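Local coordinates for protein 3-hydroxyisobutyryl-CoA hydrolase (Mycobacterium thermoresistibile, PDB 4HDT) that probably hydrolyses 3-hydroxy-2-methylpropanoyl-CoA to 3-hydroxy-2-methylpropanoate and free CoA, and binds zinc ions in the crystal, at residues A[244-249]-A[255-260]. Numbering follows the deposited sequence.
Sequences AALRAH and GEAADL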
ATOM      1  N   ALA A 244      12.542  19.584 -11.009  1.00 15.87           N
ATOM      2  CA  ALA A 244      13.443  20.305 -11.955  1.00 16.47           C
ATOM      3  C   ALA A 244      14.179  19.366 -12.890  1.00 16.32           C
ATOM      4  O   ALA A 244      14.287  19.640 -14.077  1.00 16.41           O
ATOM      5  CB  ALA A 244      14.434  21.199 -11.208  1.00 17.36           C
ATOM      6  N   ALA A 245      14.660  18.251 -12.354  1.00 15.45           N
ATOM      7  CA  ALA A 245      15.386  17.297 -13.175  1.00 15.40           C
ATOM      8  C   ALA A 245      14.462  16.616 -14.182  1.00 15.00           C
ATOM      9  O   ALA A 245      14.826  16.422 -15.337  1.00 15.22           O
ATOM     10  CB  ALA A 245      16.036  16.253 -12.289  1.00 14.93           C
ATOM     11  N   LEU A 246      13.260  16.225 -13.732  1.00 14.34           N
ATOM     12  CA  LEU A 246      12.298  15.602 -14.640  1.00 14.18           C
ATOM     13  C   LEU A 246      11.975  16.595 -15.778  1.00 15.40           C
ATOM     14  O   LEU A 246      11.908  16.206 -16.943  1.00 15.57           O
ATOM     15  CB  LEU A 246      10.993  15.217 -13.902  1.00 13.60           C
ATOM     16  CG  LEU A 246      11.099  14.063 -12.931  1.00 12.77           C
ATOM     17  CD1 LEU A 246       9.916  14.034 -11.958  1.00 12.52           C
ATOM     18  CD2 LEU A 246      11.251  12.741 -13.689  1.00 12.65           C
ATOM     19  N   ARG A 247      11.828  17.872 -15.455  1.00 16.29           N
ATOM     20  CA  ARG A 247      11.517  18.841 -16.512  1.00 17.56           C
ATOM     21  C   ARG A 247      12.694  19.043 -17.423  1.00 17.78           C
ATOM     22  O   ARG A 247      12.519  19.125 -18.644  1.00 18.91           O
ATOM     23  CB  ARG A 247      11.011  20.162 -15.950  1.00 18.78           C
ATOM     24  CG  ARG A 247       9.683  19.955 -15.235  1.00 19.45           C
ATOM     25  CD  ARG A 247       8.750  21.100 -15.363  1.00 21.36           C
ATOM     26  NE  ARG A 247       7.466  20.894 -14.697  1.00 22.44           N
ATOM     27  CZ  ARG A 247       6.450  20.155 -15.158  1.00 23.64           C
ATOM     28  NH1 ARG A 247       6.537  19.455 -16.284  1.00 24.98           N
ATOM     29  NH2 ARG A 247       5.335  20.094 -14.451  1.00 25.96           N
ATOM     30  N   ALA A 248      13.889  19.112 -16.844  1.00 17.47           N
ATOM     31  CA  ALA A 248      15.068  19.326 -17.645  1.00 17.79           C
ATOM     32  C   ALA A 248      15.368  18.163 -18.600  1.00 17.64           C
ATOM     33  O   ALA A 248      15.930  18.418 -19.689  1.00 17.93           O
ATOM     34  CB  ALA A 248      16.294  19.652 -16.800  1.00 18.04           C
ATOM     35  N   HIS A 249      15.030  16.923 -18.229  1.00 16.88           N
ATOM     36  CA  HIS A 249      15.250  15.746 -19.083  1.00 17.10           C
ATOM     37  C   HIS A 249      14.523  15.861 -20.403  1.00 18.30           C
ATOM     38  O   HIS A 249      15.009  15.359 -21.426  1.00 19.04           O
ATOM     39  CB  HIS A 249      14.983  14.431 -18.331  1.00 15.89           C
ATOM     40  CG  HIS A 249      15.051  13.191 -19.168  1.00 15.62           C
ATOM     41  ND1 HIS A 249      16.241  12.648 -19.625  1.00 15.70           N
ATOM     42  CD2 HIS A 249      14.089  12.311 -19.510  1.00 15.28           C
ATOM     43  CE1 HIS A 249      15.990  11.512 -20.249  1.00 15.73           C
ATOM     44  NE2 HIS A 249      14.682  11.300 -20.208  1.00 15.63           N
ATOM     45  N   GLY A 255       8.128  14.379 -18.192  1.00 15.10           N
ATOM     46  CA  GLY A 255       7.278  15.575 -18.074  1.00 15.54           C
ATOM     47  C   GLY A 255       5.957  15.248 -17.445  1.00 15.17           C
ATOM     48  O   GLY A 255       5.447  16.033 -16.639  1.00 15.13           O
ATOM     49  N   GLU A 256       5.392  14.113 -17.837  1.00 15.01           N
ATOM     50  CA  GLU A 256       4.160  13.600 -17.281  1.00 14.60           C
ATOM     51  C   GLU A 256       4.293  13.330 -15.794  1.00 13.84           C
ATOM     52  O   GLU A 256       3.379  13.635 -15.002  1.00 13.89           O
ATOM     53  CB  GLU A 256       3.753  12.298 -17.942  1.00 14.82           C
ATOM     54  N   ALA A 257       5.419  12.751 -15.392  1.00 13.27           N
ATOM     55  CA  ALA A 257       5.688  12.530 -13.978  1.00 12.72           C
ATOM     56  C   ALA A 257       5.755  13.833 -13.229  1.00 12.86           C
ATOM     57  O   ALA A 257       5.164  13.972 -12.169  1.00 12.18           O
ATOM     58  CB  ALA A 257       6.974  11.740 -13.781  1.00 12.59           C
ATOM     59  N   ALA A 258       6.498  14.794 -13.744  1.00 13.43           N
ATOM     60  CA  ALA A 258       6.575  16.119 -13.141  1.00 14.03           C
ATOM     61  C   ALA A 258       5.220  16.779 -13.001  1.00 14.71           C
ATOM     62  O   ALA A 258       4.896  17.340 -11.953  1.00 14.73           O
ATOM     63  CB  ALA A 258       7.517  17.011 -13.932  1.00 14.70           C
ATOM     64  N   ASP A 259       4.428  16.734 -14.053  1.00 15.44           N
ATOM     65  CA  ASP A 259       3.083  17.328 -14.008  1.00 16.75           C
ATOM     66  C   ASP A 259       2.242  16.708 -12.913  1.00 16.19           C
ATOM     67  O   ASP A 259       1.460  17.426 -12.267  1.00 17.05           O
ATOM     68  CB  ASP A 259       2.341  17.121 -15.337  1.00 17.69           C
ATOM     69  CG  ASP A 259       2.894  17.993 -16.505  1.00 19.07           C
ATOM     70  OD1 ASP A 259       3.622  18.995 -16.333  1.00 19.43           O
ATOM     71  OD2 ASP A 259       2.575  17.664 -17.671  1.00 21.74           O
ATOM     72  N   LEU A 260       2.362  15.391 -12.747  1.00 15.24           N
ATOM     73  CA  LEU A 260       1.522  14.674 -11.752  1.00 15.17           C
ATOM     74  C   LEU A 260       1.973  15.022 -10.327  1.00 14.42           C
ATOM     75  O   LEU A 260       1.141  15.343  -9.467  1.00 13.28           O
ATOM     76  CB  LEU A 260       1.450  13.168 -12.011  1.00 16.30           C
ATOM     77  CG  LEU A 260       0.477  12.326 -11.194  1.00 17.83           C
ATOM     78  CD1 LEU A 260      -0.916  12.922 -11.271  1.00 18.18           C
ATOM     79  CD2 LEU A 260       0.447  10.860 -11.614  1.00 18.49           C
TER
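With CG anti to the carbonyl carbon and a bend at chi2 (-146°), Arg247 sends its chain across Ala258 to meet Asp259, whose own CG is likewise anti to its carbonyl carbon. The grip is end-on, through two nitrogens that converge on one oxygen. Arg247 NH2 lies 2.8 Å from Asp259 OD1 and approaches the anti lone pair, whereas Arg247 NH1, 3.0 Å from Asp259 OD1, comes from above the carboxylate plane. Both bonds are well short of straight, consistent with two donors sharing one acceptor. Asp259 OD1 stays close to the guanidinium plane, although the two flat groups are turned 44° apart. One guanidinium face rests on a methyl: Ala258 CB sits 3.5 Å above the Arg247 guanidinium plane, over its centre.

These residues join the consecutive helices 239-249 and 252-261, an antiparallel alpha-alpha hairpin within the helical part of this crotonase-family chain, away from the zinc sites; the N-to-C directions of the two short segments lie 147° apart. The local axes come within 8.3 Å, and the small residues Gly255 and Ala258 are the ones opposite Arg247 and Leu246. On the buried side of the salt bridge, Leu246 CB packs 3.9 Å from Ala258 CB. Leu246 CD1 lies 3.9 Å from Ala258 N and 4.2 Å from Ala257 CB. Trp229 and Cys233 of helix 227-233 also touch Leu246, while His167 and Thr171 of helix 164-171 meet Ala257.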